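Local coordinates for protein proteinase K (Serratia sp., PDB 2B6N) that binds calcium and probably cleaves peptide bonds as a secreted serine endopeptidase of the subtilase (S8) family, from a cold-tolerant bacterium, at residues A53-D58 with D63-D68; T34-D39 with N115-N120. One frame throughout, in Å; residues are numbered along the deposited sequence.

Overall arrangement
Both contacts involve strands of the large parallel sheet in the subtilase catalytic domain. Interaction 1 lies at one rim of this sheet. Edge strand 53-58 meets the loop that follows it, and the contact is polar, partly buried and wetted by water. Interaction 2 lies deeper. Strand 34-39, which ends at the predicted catalytic D39, packs on the last turns of helix 107-120. That contact is apolar, and no hydrogen bond crosses it. Strand 92-97 lies between the two strands in the sheet. The contacts also touch directly: the W116 indole packs against G56 and Y57, so one residue of the helix also reaches the edge strand.

Interaction 1: residues A53-D58 with D63-D68; sequences ASSGYD and DYDATD
D58 and D63 pair through their backbones as a single antiparallel hydrogen-bonded bridge. D58 N donates to D63 O at 2.7 Å. D63 N returns a longer bond to D58 O, 3.2 Å. The chain thus folds back on strand 53-58 straight after it ends. D63 places its carboxylate between its own N and carbonyl carbon (chi1 64°). From there OD1 accepts D65 N at 3.1 Å from above the carboxylate plane, an Asx turn that bends the loop. S55 OG takes a weak bond from A66 N at 2.9 Å. It is also bonded to N44 OD1, and water 2 lies 2.7 Å from S55 OG and donates to D65 OD1. Water 1 links S54 O to A66 O. The D58 carboxylate has partners at both oxygens: OD1 accepts I60 N and D61 N, while OD2 forms a salt bridge with R97. D58 OD2 and D63 OD1 stand 4.2 Å apart with their carboxylate planes perpendicular. Water 3 can donate to both, though it has more acceptors nearby than protons. Away from these charges, Y57 turns a ring edge to the face of Y64 in a T-shaped stack, centroids 4.8 Å apart and planes at 87°. D63 O sits over the centre of one Y57 face, and the Y57 hydroxyl bonds N62 OD1. D58 OD2 also lies 3.1 Å from D65 O, with no hydrogen bond between these two acceptors. R97 and water 3, at the same OD2, probably offset the repulsion. D63 would tend to raise the pKa of D58, R97 and the N-H donors to lower it.

Interaction 2: residues T34-D39 with N115-N120; sequences TAFVID and NWVKNN
F36 and V117 make the centre of a helix-on-sheet contact in the subtilase alpha/beta fold. Helix 107-120 belongs to a beta-alpha-beta crossover from strand 92-97 to strand 125-129. Strand 34-39 lies between those two strands, and the helix runs back across it, nearly antiparallel at 161°. The short axes come within 10.2 Å. V117 CG1 sits over one face of the F36 ring, 4.1 Å from its centroid, in a CH-pi contact. T34 CG2 covers part of the opposite face. The other methyl of V117, CG2, reaches F36 CB at 3.7 Å and I38 CD1 at 3.9 Å. V117 has CG1 anti to its backbone N (chi1 176°), which leaves CG2 beside that N. Both methyls lie on one side of the F36 ring, CG1 over the face and CG2 beside CB. W116 crosses F36 roughly at right angles, its CZ3 meeting F36 CE2 at 3.7 Å. Further out, A125 and A127 of strand 125-129 and V94 of strand 92-97 pack around F36, while V98 and M129 touch I38. On its own strand, I38 leads into D39, the predicted charge-relay aspartate, whose OD1 bonds H72 ND1. At the end of the helix N120 folds back over W116: its ND2 lies above the rim of the indole and donates to W116 O at 2.9 Å, with that oxygen almost exactly in the N120 amide plane.

Interaction 1: residues A53-D58 with D63-D68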
loop_
_atom_site.group_PDB
_atom_site.type_symbol
_atom_site.label_atom_id
_atom_site.label_comp_id
_atom_site.label_asym_id
_atom_site.label_seq_id
_atom_site.Cartn_x
_atom_site.Cartn_y
_atom_site.Cartn_z
ATOM N N ALA A 53 -9.052 -7.975 10.594
ATOM C CA ALA A 53 -9.041 -6.515 10.627
ATOM C C ALA A 53 -9.648 -5.984 11.910
ATOM O O ALA A 53 -10.723 -6.424 12.343
ATOM C CB ALA A 53 -9.790 -5.919 9.427
ATOM N N SER A 54 -8.970 -5.000 12.487
ATOM C CA SER A 54 -9.464 -4.334 13.681
ATOM C C SER A 54 -9.107 -2.851 13.646
ATOM O O SER A 54 -8.281 -2.409 12.829
ATOM C CB SER A 54 -8.919 -5.013 14.947
ATOM O OG SER A 54 -7.509 -4.890 15.028
ATOM N N SER A 55 -9.726 -2.078 14.532
ATOM C CA SER A 55 -9.438 -0.639 14.598
ATOM C C SER A 55 -8.217 -0.312 15.444
ATOM O O SER A 55 -8.019 -0.888 16.525
ATOM C CB SER A 55 -10.641 0.128 15.131
ATOM O OG SER A 55 -11.755 -0.014 14.277
ATOM N N GLY A 56 -7.398 0.615 14.948
ATOM C CA GLY A 56 -6.272 1.137 15.709
ATOM C C GLY A 56 -6.711 2.400 16.438
ATOM O O GLY A 56 -6.866 2.419 17.672
ATOM N N TYR A 57 -6.900 3.468 15.682
ATOM C CA TYR A 57 -7.402 4.717 16.256
ATOM C C TYR A 57 -8.028 5.552 15.162
ATOM O O TYR A 57 -7.617 5.462 13.999
ATOM C CB TYR A 57 -6.295 5.549 16.949
ATOM C CG TYR A 57 -6.921 6.536 17.912
ATOM C CD1 TYR A 57 -7.364 6.104 19.155
ATOM C CD2 TYR A 57 -7.124 7.878 17.564
ATOM C CE1 TYR A 57 -7.962 6.962 20.047
ATOM C CE2 TYR A 57 -7.735 8.772 18.466
ATOM C CZ TYR A 57 -8.158 8.288 19.707
ATOM O OH TYR A 57 -8.784 9.107 20.625
ATOM N N ASP A 58 -9.022 6.353 15.545
ATOM C CA ASP A 58 -9.698 7.253 14.635
ATOM C C ASP A 58 -9.372 8.704 15.006
ATOM O O ASP A 58 -9.901 9.227 15.984
ATOM C CB ASP A 58 -11.209 6.954 14.654
ATOM C CG ASP A 58 -12.020 7.852 13.716
ATOM O OD1 ASP A 58 -11.507 8.895 13.258
ATOM O OD2 ASP A 58 -13.188 7.504 13.438
ATOM N N ASP A 63 -11.582 8.685 18.617
ATOM C CA ASP A 63 -11.929 7.507 19.402
ATOM C C ASP A 63 -11.346 6.256 18.737
ATOM O O ASP A 63 -10.603 6.366 17.753
ATOM C CB ASP A 63 -13.463 7.420 19.675
ATOM C CG ASP A 63 -14.299 7.253 18.411
ATOM O OD1 ASP A 63 -13.844 6.595 17.446
ATOM O OD2 ASP A 63 -15.437 7.774 18.388
ATOM N N TYR A 64 -11.657 5.075 19.264
ATOM C CA TYR A 64 -10.997 3.848 18.807
ATOM C C TYR A 64 -11.736 3.101 17.694
ATOM O O TYR A 64 -11.380 1.970 17.368
ATOM C CB TYR A 64 -10.723 2.917 19.993
ATOM C CG TYR A 64 -9.784 3.515 20.996
ATOM C CD1 TYR A 64 -10.264 4.338 22.026
ATOM C CD2 TYR A 64 -8.404 3.262 20.930
ATOM C CE1 TYR A 64 -9.408 4.886 22.957
ATOM C CE2 TYR A 64 -7.534 3.826 21.856
ATOM C CZ TYR A 64 -8.043 4.635 22.864
ATOM O OH TYR A 64 -7.185 5.197 23.787
ATOM N N ASP A 65 -12.784 3.710 17.142
ATOM C CA ASP A 65 -13.600 3.042 16.125
ATOM C C ASP A 65 -13.203 3.545 14.743
ATOM O O ASP A 65 -13.778 4.526 14.239
ATOM C CB ASP A 65 -15.101 3.268 16.392
ATOM C CG ASP A 65 -16.006 2.448 15.462
ATOM O OD1 ASP A 65 -15.509 1.794 14.516
ATOM O OD2 ASP A 65 -17.236 2.462 15.679
ATOM N N ALA A 66 -12.230 2.860 14.136
ATOM C CA ALA A 66 -11.704 3.256 12.823
ATOM C C ALA A 66 -12.431 2.607 11.633
ATOM O O ALA A 66 -11.818 2.277 10.620
ATOM C CB ALA A 66 -10.194 3.002 12.749
ATOM N N THR A 67 -13.747 2.437 11.744
ATOM C CA THR A 67 -14.534 1.986 10.585
ATOM C C THR A 67 -14.510 3.011 9.441
ATOM O O THR A 67 -14.307 4.198 9.662
ATOM C CB THR A 67 -15.999 1.639 10.947
ATOM O OG1 THR A 67 -16.641 1.040 9.809
ATOM C CG2 THR A 67 -16.771 2.873 11.359
ATOM N N ASP A 68 -14.738 2.521 8.227
ATOM C CA ASP A 68 -14.674 3.294 6.990
ATOM C C ASP A 68 -16.052 3.807 6.565
ATOM O O ASP A 68 -16.987 3.011 6.468
ATOM C CB ASP A 68 -14.149 2.347 5.910
ATOM C CG ASP A 68 -13.765 3.059 4.627
ATOM O OD1 ASP A 68 -13.768 4.305 4.580
ATOM O OD2 ASP A 68 -13.435 2.331 3.666
HETATM O O HOH W 1 -10.184 -0.329 11.210
HETATM O O HOH W 2 -13.847 -0.685 15.881
HETATM O O HOH W 3 -15.311 6.720 15.095
#

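Interaction 2: residues T34-D39 with N115-N120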
loop_
_atom_site.group_PDB
_atom_site.type_symbol
_atom_site.label_atom_id
_atom_site.label_comp_id
_atom_site.label_asym_id
_atom_site.label_seq_id
_atom_site.Cartn_x
_atom_site.Cartn_y
_atom_site.Cartn_z
ATOM N N THR A 34 1.821 -7.283 10.952
ATOM C CA THR A 34 0.686 -6.373 11.058
ATOM C C THR A 34 0.848 -5.239 10.049
ATOM O O THR A 34 1.909 -4.629 9.945
ATOM C CB THR A 34 0.562 -5.793 12.484
ATOM O OG1 THR A 34 0.403 -6.871 13.407
ATOM C CG2 THR A 34 -0.671 -4.889 12.603
ATOM N N ALA A 35 -0.211 -4.992 9.290
ATOM C CA ALA A 35 -0.216 -3.932 8.302
ATOM C C ALA A 35 -1.147 -2.847 8.796
ATOM O O ALA A 35 -2.341 -3.081 8.977
ATOM C CB ALA A 35 -0.699 -4.465 6.950
ATOM N N PHE A 36 -0.584 -1.668 9.008
ATOM C CA PHE A 36 -1.326 -0.489 9.463
ATOM C C PHE A 36 -1.795 0.332 8.254
ATOM O O PHE A 36 -0.991 0.779 7.435
ATOM C CB PHE A 36 -0.440 0.331 10.402
ATOM C CG PHE A 36 -0.139 -0.375 11.695
ATOM C CD1 PHE A 36 1.005 -1.178 11.834
ATOM C CD2 PHE A 36 -1.012 -0.258 12.772
ATOM C CE1 PHE A 36 1.276 -1.852 13.048
ATOM C CE2 PHE A 36 -0.752 -0.920 13.990
ATOM C CZ PHE A 36 0.382 -1.718 14.127
ATOM N N VAL A 37 -3.105 0.513 8.133
ATOM C CA VAL A 37 -3.663 1.183 6.972
ATOM C C VAL A 37 -4.067 2.592 7.385
ATOM O O VAL A 37 -5.075 2.775 8.068
ATOM C CB VAL A 37 -4.859 0.394 6.400
ATOM C CG1 VAL A 37 -5.430 1.115 5.160
ATOM C CG2 VAL A 37 -4.419 -1.035 6.050
ATOM N N ILE A 38 -3.241 3.566 7.021
ATOM C CA ILE A 38 -3.470 4.968 7.419
ATOM C C ILE A 38 -4.275 5.626 6.304
ATOM O O ILE A 38 -3.740 5.891 5.241
ATOM C CB ILE A 38 -2.117 5.718 7.647
ATOM C CG1 ILE A 38 -1.249 4.955 8.668
ATOM C CG2 ILE A 38 -2.389 7.196 8.081
ATOM C CD1 ILE A 38 0.217 5.450 8.805
ATOM N N ASP A 39 -5.568 5.845 6.536
ATOM C CA ASP A 39 -6.480 6.072 5.422
ATOM C C ASP A 39 -7.845 6.514 5.965
ATOM O O ASP A 39 -7.930 7.134 7.048
ATOM C CB ASP A 39 -6.593 4.758 4.600
ATOM C CG ASP A 39 -6.841 4.993 3.125
ATOM O OD1 ASP A 39 -7.935 5.529 2.771
ATOM O OD2 ASP A 39 -5.955 4.607 2.310
ATOM N N ASN A 115 2.427 8.873 13.984
ATOM C CA ASN A 115 2.992 8.743 15.315
ATOM C C ASN A 115 2.324 7.600 16.046
ATOM O O ASN A 115 2.993 6.841 16.742
ATOM C CB ASN A 115 2.871 10.041 16.120
ATOM C CG ASN A 115 3.769 11.162 15.587
ATOM O OD1 ASN A 115 4.753 10.922 14.882
ATOM N ND2 ASN A 115 3.439 12.398 15.948
ATOM N N TRP A 116 1.004 7.471 15.882
ATOM C CA TRP A 116 0.262 6.389 16.535
ATOM C C TRP A 116 0.844 5.032 16.161
ATOM O O TRP A 116 1.069 4.197 17.038
ATOM C CB TRP A 116 -1.255 6.443 16.249
ATOM C CG TRP A 116 -2.023 5.449 17.098
ATOM C CD1 TRP A 116 -2.555 5.662 18.340
ATOM C CD2 TRP A 116 -2.274 4.082 16.783
ATOM N NE1 TRP A 116 -3.157 4.518 18.805
ATOM C CE2 TRP A 116 -2.989 3.526 17.872
ATOM C CE3 TRP A 116 -1.971 3.267 15.681
ATOM C CZ2 TRP A 116 -3.411 2.194 17.888
ATOM C CZ3 TRP A 116 -2.402 1.935 15.695
ATOM C CH2 TRP A 116 -3.110 1.419 16.796
ATOM N N VAL A 117 1.076 4.809 14.865
ATOM C CA VAL A 117 1.703 3.549 14.404
ATOM C C VAL A 117 3.084 3.346 15.049
ATOM O O VAL A 117 3.367 2.257 15.573
ATOM C CB VAL A 117 1.802 3.465 12.849
ATOM C CG1 VAL A 117 2.556 2.182 12.404
ATOM C CG2 VAL A 117 0.393 3.498 12.219
ATOM N N LYS A 118 3.931 4.383 14.995
ATOM C CA LYS A 118 5.260 4.355 15.629
ATOM C C LYS A 118 5.178 3.910 17.096
ATOM O O LYS A 118 5.952 3.054 17.542
ATOM C CB LYS A 118 5.938 5.732 15.541
ATOM C CG LYS A 118 7.316 5.784 16.223
ATOM C CD LYS A 118 7.958 7.133 16.056
ATOM C CE LYS A 118 7.301 8.188 16.942
ATOM N NZ LYS A 118 7.886 9.539 16.668
ATOM N N ASN A 119 4.227 4.480 17.829
ATOM C CA ASN A 119 4.121 4.228 19.257
ATOM C C ASN A 119 3.436 2.920 19.616
ATOM O O ASN A 119 3.634 2.414 20.719
ATOM C CB ASN A 119 3.481 5.428 19.976
ATOM C CG ASN A 119 4.304 6.694 19.817
ATOM O OD1 ASN A 119 5.540 6.650 19.760
ATOM N ND2 ASN A 119 3.634 7.823 19.735
ATOM N N ASN A 120 2.658 2.364 18.687
ATOM C CA ASN A 120 1.804 1.213 18.985
ATOM C C ASN A 120 2.133 -0.080 18.249
ATOM O O ASN A 120 1.700 -1.155 18.665
ATOM C CB ASN A 120 0.349 1.572 18.769
ATOM C CG ASN A 120 -0.180 2.443 19.875
ATOM O OD1 ASN A 120 -0.585 1.939 20.922
ATOM N ND2 ASN A 120 -0.124 3.749 19.683
#